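PDB 4IPA: putative curved DNA-binding protein from Chaetomium thermophilum var. thermophilum DSM 1495, which is a thermophilic Arx1 with a methionine aminopeptidase-like fold, linked to ribosome biogenesis and perhaps able to bind DNA. Local coordinates for residues S88-Y96 against Y331-V342; C209-F220 against V250-S261. All coordinates share one frame; numbering follows the deposited sequence.

Contact 1: residues S88-Y96 against Y331-V342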
# COMPACT_ATOMS: atom_id res chain seq x y z
N SER A 88 -8.85 4.86 -5.90
CA SER A 88 -9.88 3.86 -5.67
C SER A 88 -11.06 4.40 -4.86
O SER A 88 -10.88 4.88 -3.74
CB SER A 88 -9.28 2.64 -4.97
OG SER A 88 -8.13 2.19 -5.67
N PRO A 89 -12.27 4.32 -5.44
CA PRO A 89 -13.48 4.76 -4.74
C PRO A 89 -13.79 3.95 -3.46
O PRO A 89 -13.04 3.03 -3.10
CB PRO A 89 -14.60 4.56 -5.77
CG PRO A 89 -13.90 4.58 -7.11
CD PRO A 89 -12.54 3.93 -6.84
N ALA A 90 -14.91 4.29 -2.84
CA ALA A 90 -15.28 3.90 -1.49
C ALA A 90 -15.13 2.42 -1.14
O ALA A 90 -14.47 2.08 -0.15
CB ALA A 90 -16.70 4.38 -1.16
N ALA A 91 -15.77 1.55 -1.92
CA ALA A 91 -15.71 0.13 -1.62
C ALA A 91 -14.64 -0.64 -2.40
O ALA A 91 -14.61 -1.86 -2.34
CB ALA A 91 -17.08 -0.53 -1.81
N PHE A 92 -13.77 0.06 -3.12
CA PHE A 92 -12.73 -0.62 -3.89
C PHE A 92 -11.53 -0.99 -3.01
O PHE A 92 -10.99 -0.14 -2.29
CB PHE A 92 -12.24 0.26 -5.04
CG PHE A 92 -13.23 0.40 -6.18
CD1 PHE A 92 -14.54 0.78 -5.94
CD2 PHE A 92 -12.82 0.20 -7.48
CE1 PHE A 92 -15.43 0.93 -6.99
CE2 PHE A 92 -13.71 0.35 -8.54
CZ PHE A 92 -15.02 0.71 -8.29
N ILE A 93 -11.09 -2.25 -3.09
CA ILE A 93 -9.89 -2.68 -2.37
C ILE A 93 -8.66 -2.77 -3.28
O ILE A 93 -7.66 -2.11 -3.04
CB ILE A 93 -10.11 -4.02 -1.67
CG1 ILE A 93 -11.14 -3.83 -0.55
CG2 ILE A 93 -8.79 -4.55 -1.13
CD1 ILE A 93 -11.73 -5.11 0.00
N THR A 94 -8.73 -3.58 -4.33
CA THR A 94 -7.67 -3.58 -5.32
C THR A 94 -7.42 -2.15 -5.85
O THR A 94 -8.34 -1.45 -6.21
CB THR A 94 -8.03 -4.46 -6.51
OG1 THR A 94 -8.32 -5.78 -6.03
CG2 THR A 94 -6.84 -4.53 -7.49
N PRO A 95 -6.15 -1.71 -5.86
CA PRO A 95 -5.88 -0.35 -6.36
C PRO A 95 -6.43 -0.19 -7.78
O PRO A 95 -6.15 -1.03 -8.62
CB PRO A 95 -4.35 -0.28 -6.37
CG PRO A 95 -3.91 -1.29 -5.36
CD PRO A 95 -4.94 -2.39 -5.38
N TYR A 96 -7.20 0.87 -8.01
CA TYR A 96 -7.94 1.07 -9.25
C TYR A 96 -7.19 1.95 -10.26
O TYR A 96 -6.70 3.03 -9.91
CB TYR A 96 -9.30 1.69 -8.92
CG TYR A 96 -10.29 1.70 -10.06
CD1 TYR A 96 -10.61 0.52 -10.74
CD2 TYR A 96 -10.94 2.87 -10.44
CE1 TYR A 96 -11.52 0.53 -11.79
CE2 TYR A 96 -11.85 2.88 -11.48
CZ TYR A 96 -12.14 1.70 -12.15
OH TYR A 96 -13.06 1.71 -13.19
N TYR A 331 -3.58 -8.82 -10.57
CA TYR A 331 -4.27 -8.47 -9.33
C TYR A 331 -5.73 -8.25 -9.63
O TYR A 331 -6.11 -7.20 -10.16
CB TYR A 331 -3.66 -7.22 -8.69
CG TYR A 331 -2.23 -7.43 -8.30
CD1 TYR A 331 -1.90 -7.99 -7.06
CD2 TYR A 331 -1.19 -7.12 -9.18
CE1 TYR A 331 -0.58 -8.22 -6.70
CE2 TYR A 331 0.13 -7.33 -8.83
CZ TYR A 331 0.43 -7.88 -7.60
OH TYR A 331 1.75 -8.09 -7.26
N GLU A 332 -6.53 -9.25 -9.32
CA GLU A 332 -7.95 -9.19 -9.61
C GLU A 332 -8.60 -8.04 -8.90
O GLU A 332 -8.17 -7.65 -7.82
CB GLU A 332 -8.66 -10.50 -9.24
CG GLU A 332 -8.96 -11.40 -10.46
CD GLU A 332 -9.77 -10.67 -11.58
OE1 GLU A 332 -10.47 -9.67 -11.27
OE2 GLU A 332 -9.70 -11.10 -12.76
N VAL A 333 -9.63 -7.49 -9.52
CA VAL A 333 -10.41 -6.43 -8.94
C VAL A 333 -11.29 -6.96 -7.81
O VAL A 333 -12.15 -7.81 -8.02
CB VAL A 333 -11.30 -5.79 -10.01
CG1 VAL A 333 -12.05 -4.62 -9.43
CG2 VAL A 333 -10.44 -5.37 -11.20
N THR A 334 -11.07 -6.46 -6.61
CA THR A 334 -11.88 -6.84 -5.47
C THR A 334 -12.33 -5.60 -4.71
O THR A 334 -11.71 -4.53 -4.82
CB THR A 334 -11.13 -7.76 -4.49
OG1 THR A 334 -10.14 -6.99 -3.79
CG2 THR A 334 -10.45 -8.92 -5.23
N GLY A 335 -13.40 -5.76 -3.95
CA GLY A 335 -13.96 -4.68 -3.16
C GLY A 335 -14.69 -5.27 -1.96
O GLY A 335 -14.76 -6.49 -1.80
N ASP A 336 -15.22 -4.40 -1.12
CA ASP A 336 -15.87 -4.86 0.10
C ASP A 336 -17.07 -5.76 -0.24
O ASP A 336 -17.92 -5.39 -1.05
CB ASP A 336 -16.30 -3.68 0.97
CG ASP A 336 -16.89 -4.12 2.28
OD1 ASP A 336 -16.11 -4.44 3.18
OD2 ASP A 336 -18.14 -4.19 2.38
N LYS A 337 -17.12 -6.93 0.38
CA LYS A 337 -18.16 -7.91 0.07
C LYS A 337 -19.55 -7.33 0.34
O LYS A 337 -20.50 -7.65 -0.36
CB LYS A 337 -17.96 -9.21 0.87
CG LYS A 337 -19.05 -10.27 0.67
CD LYS A 337 -20.20 -10.15 1.67
CE LYS A 337 -19.74 -10.48 3.11
NZ LYS A 337 -20.82 -10.27 4.13
N ASP A 338 -19.64 -6.45 1.32
CA ASP A 338 -20.92 -5.82 1.66
C ASP A 338 -21.14 -4.52 0.89
O ASP A 338 -22.15 -3.85 1.08
CB ASP A 338 -20.98 -5.54 3.17
CG ASP A 338 -20.86 -6.80 4.01
OD1 ASP A 338 -21.58 -7.79 3.70
OD2 ASP A 338 -20.05 -6.82 4.97
N ASN A 339 -20.18 -4.16 0.04
CA ASN A 339 -20.24 -2.90 -0.70
C ASN A 339 -20.16 -1.71 0.23
O ASN A 339 -20.65 -0.63 -0.09
CB ASN A 339 -21.49 -2.84 -1.57
CG ASN A 339 -21.34 -3.64 -2.85
OD1 ASN A 339 -21.22 -3.06 -3.93
ND2 ASN A 339 -21.34 -4.96 -2.73
N ALA A 340 -19.53 -1.91 1.38
CA ALA A 340 -19.30 -0.85 2.35
C ALA A 340 -17.97 -0.14 2.08
O ALA A 340 -17.08 -0.70 1.45
CB ALA A 340 -19.30 -1.44 3.73
N PRO A 341 -17.84 1.10 2.54
CA PRO A 341 -16.60 1.87 2.38
C PRO A 341 -15.42 1.23 3.10
O PRO A 341 -15.59 0.62 4.15
CB PRO A 341 -16.93 3.21 3.03
CG PRO A 341 -18.41 3.32 2.85
CD PRO A 341 -18.92 1.93 3.10
N VAL A 342 -14.23 1.38 2.52
CA VAL A 342 -13.01 0.89 3.12
C VAL A 342 -11.98 1.99 3.21
O VAL A 342 -12.03 2.98 2.46
CB VAL A 342 -12.41 -0.30 2.35
CG1 VAL A 342 -13.44 -1.41 2.20
CG2 VAL A 342 -11.86 0.15 1.00

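Contact 2: residues C209-F220 against V250-S261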
# COMPACT_ATOMS: atom_id res chain seq x y z
N CYS A 209 -15.53 -1.36 13.43
CA CYS A 209 -15.11 -1.66 12.07
C CYS A 209 -14.44 -3.02 12.02
O CYS A 209 -14.20 -3.64 13.06
CB CYS A 209 -14.16 -0.59 11.57
SG CYS A 209 -14.99 0.96 11.35
N ASN A 210 -14.14 -3.49 10.81
CA ASN A 210 -13.43 -4.76 10.68
C ASN A 210 -12.16 -4.63 9.84
O ASN A 210 -12.10 -3.83 8.89
CB ASN A 210 -14.35 -5.82 10.09
CG ASN A 210 -15.38 -6.31 11.08
OD1 ASN A 210 -15.04 -6.99 12.04
ND2 ASN A 210 -16.65 -5.98 10.85
N ILE A 211 -11.15 -5.42 10.18
CA ILE A 211 -9.93 -5.48 9.39
C ILE A 211 -10.25 -6.14 8.06
O ILE A 211 -10.96 -7.14 8.02
CB ILE A 211 -8.81 -6.30 10.09
CG1 ILE A 211 -8.38 -5.62 11.39
CG2 ILE A 211 -7.59 -6.47 9.17
CD1 ILE A 211 -7.78 -4.29 11.16
N ILE A 212 -9.72 -5.60 6.97
CA ILE A 212 -9.90 -6.26 5.68
C ILE A 212 -9.12 -7.58 5.56
O ILE A 212 -7.89 -7.63 5.63
CB ILE A 212 -9.56 -5.34 4.52
CG1 ILE A 212 -10.43 -4.08 4.58
CG2 ILE A 212 -9.74 -6.07 3.20
CD1 ILE A 212 -9.94 -2.99 3.60
N GLU A 213 -9.86 -8.66 5.38
CA GLU A 213 -9.28 -9.99 5.27
C GLU A 213 -8.04 -10.06 4.37
O GLU A 213 -8.07 -9.60 3.23
CB GLU A 213 -10.32 -10.95 4.72
CG GLU A 213 -11.14 -11.63 5.76
CD GLU A 213 -11.75 -12.93 5.23
OE1 GLU A 213 -11.94 -13.04 3.99
OE2 GLU A 213 -12.02 -13.83 6.06
N SER A 214 -6.95 -10.62 4.90
CA SER A 214 -5.75 -10.93 4.14
C SER A 214 -4.98 -9.71 3.68
O SER A 214 -4.22 -9.78 2.72
CB SER A 214 -6.08 -11.83 2.93
OG SER A 214 -6.53 -13.11 3.34
N THR A 215 -5.19 -8.59 4.36
CA THR A 215 -4.35 -7.41 4.14
C THR A 215 -2.91 -7.77 4.46
O THR A 215 -2.60 -8.19 5.56
CB THR A 215 -4.83 -6.24 5.02
OG1 THR A 215 -6.12 -5.84 4.55
CG2 THR A 215 -3.86 -5.07 4.94
N THR A 216 -2.03 -7.62 3.49
CA THR A 216 -0.69 -8.20 3.59
C THR A 216 0.41 -7.14 3.59
O THR A 216 0.41 -6.24 2.75
CB THR A 216 -0.44 -9.17 2.41
OG1 THR A 216 -1.46 -10.17 2.39
CG2 THR A 216 0.94 -9.84 2.54
N SER A 217 1.34 -7.27 4.52
CA SER A 217 2.58 -6.50 4.50
C SER A 217 3.72 -7.34 3.95
O SER A 217 3.86 -8.51 4.27
CB SER A 217 2.88 -5.99 5.91
OG SER A 217 1.83 -5.13 6.34
N TRP A 218 4.54 -6.76 3.09
CA TRP A 218 5.59 -7.52 2.40
C TRP A 218 6.98 -6.98 2.67
O TRP A 218 7.20 -5.77 2.69
CB TRP A 218 5.40 -7.48 0.90
CG TRP A 218 4.23 -8.19 0.34
CD1 TRP A 218 3.00 -7.66 0.07
CD2 TRP A 218 4.17 -9.56 -0.07
NE1 TRP A 218 2.18 -8.62 -0.47
CE2 TRP A 218 2.87 -9.80 -0.57
CE3 TRP A 218 5.09 -10.61 -0.06
CZ2 TRP A 218 2.47 -11.04 -1.06
CZ3 TRP A 218 4.70 -11.85 -0.55
CH2 TRP A 218 3.40 -12.05 -1.04
N LEU A 219 7.93 -7.89 2.82
CA LEU A 219 9.33 -7.54 2.79
C LEU A 219 9.64 -7.00 1.40
O LEU A 219 9.20 -7.55 0.40
CB LEU A 219 10.17 -8.79 3.07
CG LEU A 219 11.68 -8.59 3.20
CD1 LEU A 219 12.01 -7.78 4.44
CD2 LEU A 219 12.40 -9.94 3.24
N PHE A 220 10.38 -5.90 1.33
CA PHE A 220 10.90 -5.42 0.05
C PHE A 220 12.38 -5.80 -0.06
O PHE A 220 13.06 -6.01 0.95
CB PHE A 220 10.79 -3.89 -0.09
CG PHE A 220 9.38 -3.35 -0.22
CD1 PHE A 220 8.28 -4.20 -0.17
CD2 PHE A 220 9.17 -1.99 -0.41
CE1 PHE A 220 6.98 -3.70 -0.29
CE2 PHE A 220 7.87 -1.48 -0.54
CZ PHE A 220 6.77 -2.34 -0.48
N VAL A 250 13.57 -3.80 4.96
CA VAL A 250 12.57 -2.82 4.53
C VAL A 250 11.22 -3.50 4.21
O VAL A 250 11.16 -4.52 3.50
CB VAL A 250 13.06 -1.97 3.35
CG1 VAL A 250 11.93 -1.11 2.82
CG2 VAL A 250 14.23 -1.10 3.79
N TRP A 251 10.14 -2.91 4.73
CA TRP A 251 8.80 -3.45 4.54
C TRP A 251 7.81 -2.44 3.95
O TRP A 251 7.84 -1.25 4.25
CB TRP A 251 8.22 -3.89 5.88
CG TRP A 251 8.78 -5.14 6.44
CD1 TRP A 251 9.99 -5.29 7.05
CD2 TRP A 251 8.14 -6.42 6.49
NE1 TRP A 251 10.16 -6.59 7.45
CE2 TRP A 251 9.03 -7.30 7.13
CE3 TRP A 251 6.89 -6.90 6.05
CZ2 TRP A 251 8.72 -8.65 7.36
CZ3 TRP A 251 6.58 -8.23 6.27
CH2 TRP A 251 7.50 -9.10 6.92
N GLY A 252 6.91 -2.96 3.12
CA GLY A 252 5.72 -2.21 2.73
C GLY A 252 4.61 -2.61 3.69
O GLY A 252 4.02 -3.68 3.58
N VAL A 253 4.33 -1.75 4.66
CA VAL A 253 3.37 -2.09 5.70
C VAL A 253 1.98 -1.54 5.38
O VAL A 253 1.80 -0.32 5.24
CB VAL A 253 3.81 -1.52 7.07
CG1 VAL A 253 2.75 -1.87 8.14
CG2 VAL A 253 5.21 -2.05 7.47
N GLU A 254 1.02 -2.46 5.26
CA GLU A 254 -0.36 -2.09 4.92
C GLU A 254 -1.37 -2.51 5.97
O GLU A 254 -1.31 -3.63 6.52
CB GLU A 254 -0.79 -2.69 3.57
CG GLU A 254 -2.17 -2.16 3.12
CD GLU A 254 -2.68 -2.74 1.81
OE1 GLU A 254 -1.87 -3.26 1.01
OE2 GLU A 254 -3.91 -2.67 1.57
N VAL A 255 -2.30 -1.60 6.24
CA VAL A 255 -3.52 -1.93 6.99
C VAL A 255 -4.75 -1.47 6.23
O VAL A 255 -4.70 -0.46 5.51
CB VAL A 255 -3.55 -1.29 8.39
CG1 VAL A 255 -2.40 -1.82 9.24
CG2 VAL A 255 -3.52 0.24 8.29
N GLY A 256 -5.85 -2.20 6.40
CA GLY A 256 -7.13 -1.79 5.86
C GLY A 256 -8.31 -2.11 6.76
O GLY A 256 -8.39 -3.16 7.41
N CYS A 257 -9.26 -1.19 6.80
CA CYS A 257 -10.47 -1.41 7.58
C CYS A 257 -11.71 -1.22 6.73
O CYS A 257 -11.67 -0.65 5.63
CB CYS A 257 -10.51 -0.48 8.78
SG CYS A 257 -9.34 -0.95 10.05
N SER A 258 -12.82 -1.74 7.23
CA SER A 258 -14.06 -1.70 6.50
C SER A 258 -15.17 -1.33 7.46
O SER A 258 -15.14 -1.71 8.64
CB SER A 258 -14.33 -3.08 5.89
OG SER A 258 -15.62 -3.15 5.33
N LEU A 259 -16.15 -0.57 6.97
CA LEU A 259 -17.37 -0.33 7.73
C LEU A 259 -18.26 -1.57 7.69
O LEU A 259 -19.22 -1.68 8.45
CB LEU A 259 -18.10 0.92 7.24
CG LEU A 259 -17.70 2.21 7.96
CD1 LEU A 259 -18.28 3.43 7.25
CD2 LEU A 259 -18.11 2.18 9.45
N GLY A 260 -17.93 -2.51 6.81
CA GLY A 260 -18.64 -3.78 6.73
C GLY A 260 -17.88 -4.89 7.43
O GLY A 260 -17.13 -4.63 8.36
N SER A 261 -18.06 -6.12 6.96
CA SER A 261 -17.49 -7.30 7.61
C SER A 261 -15.98 -7.41 7.42
O SER A 261 -15.30 -8.19 8.10
CB SER A 261 -18.15 -8.57 7.05
OG SER A 261 -19.55 -8.40 6.90
O HOH W 1 -12.59 -9.78 8.68
O HOH W 2 -0.66 -6.26 6.80
O HOH W 3 -6.39 -3.51 3.03
O HOH W 4 -2.92 -6.41 0.97
O HOH W 5 0.23 -4.77 0.34
O HOH W 6 14.70 -5.68 3.18

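Contact 1: residues S88-Y96 against Y331-V342
Thr94 points its side chain at the 331-342 segment and works both ends of its hydroxyl. OG1 donates to Glu332 O over 2.6 Å, in the carbonyl plane and on a lone pair, and accepts from Thr334 N at 2.9 Å along a bent path (139°). With chi1 at -55°, OG1 lies anti to the carbonyl carbon, which swings the CG2 methyl beside the Glu332 and Tyr331 carbonyls. Next to it, Ile93 crosses Thr334 at a slant: its CB sits 3.6 Å from Thr334 OG1, while CD1 runs on to the backbone of Gly335, 3.6 Å from its C. Thr334 O takes both Ile93 N and Thr94 N from the same face of its plane. This joins a loop of the M24 metallopeptidase-like domain, following strand 79-88, to the short strand 334-336 through one isolated beta bridge, Phe92 with Gly335. At the far end, Ala91 CB presses against Ala340 O at 3.3 Å, and Ala91 O accepts from Asp336 N. Val342 sets CG2 beside both Ala90 O and Phe92 O, 3.4 Å from each, as its own N bonds to Ala90 O at 2.8 Å; Lys117 NZ is a second donor to that carbonyl.

Contact 2: residues C209-F220 against V250-S261
Strands 216-220 and 250-258 run antiparallel at 159°, 4.5 Å apart at closest approach, and the register slips by two residues between the Ile211-Cys257 and Trp218-Gly252 pairs, where a type II turn from Ile212 to Thr215 breaks strand 210-220 into two pieces. They are neighbours in the antiparallel sheet of the M24 metallopeptidase-like fold, between strands 230-232 and 342-352; helix 148-167 packs on the side of Val253, Val255 and Cys257.

Trp251 lies against the partner backbone, with Leu219 N over one face of its indole and Ser217 O at the edge, 3.4 Å from CZ3. Leu219 adds a CH-pi contact, CD1 standing 4.1 Å from the centroid of the five-membered ring, over its face. The indole NE1 is hydrogen-bonded to Asp249 OD2. Gly252 N lies over one face of the Phe220 ring, toward its rim, and Gly252 CA comes within 3.4 Å of Phe220 CZ.

Where the register slips, side chains and water fill in for backbone pairing. A chi1 of -62° turns Ser217 OG toward strand 250-258, where it accepts from Glu254 N at 3.0 Å; it also donates to a water that reaches Thr215 O and Glu254 O. Glu254 stretches past the Thr215 CG2 methyl to Arg344, which forms a salt bridge with OE2; a second water ties OE2 to Thr215 OG1. At the other end, Asn210 ND2 donates to Gly260 O at 2.9 Å, almost straight (168°), with the acceptor nearly in the amide plane.

The centres of contacts 1 and 2 lie about 13 Å apart, and the two contacts touch directly. Along the chain, contact 2 is nested inside contact 1: 88-96 comes first, then 209-220 and 250-261, and finally 331-342. Strand 342-352 starts at the end of contact 1 and pairs with 250-258, so the five-stranded sheet continues from one contact into the other. Beyond that strand end, two probable hydrogen bonds of 2.6 Å join them, Asp336 OD1 to Ser258 OG and Asp338 OD2 to Ser261 OG, while Val342 CB packs on Cys257 O. Contact 1 thus lies at the Ser258 end of strand 250-258, its strand 334-336 pairing with 264-266 in a separate small sheet.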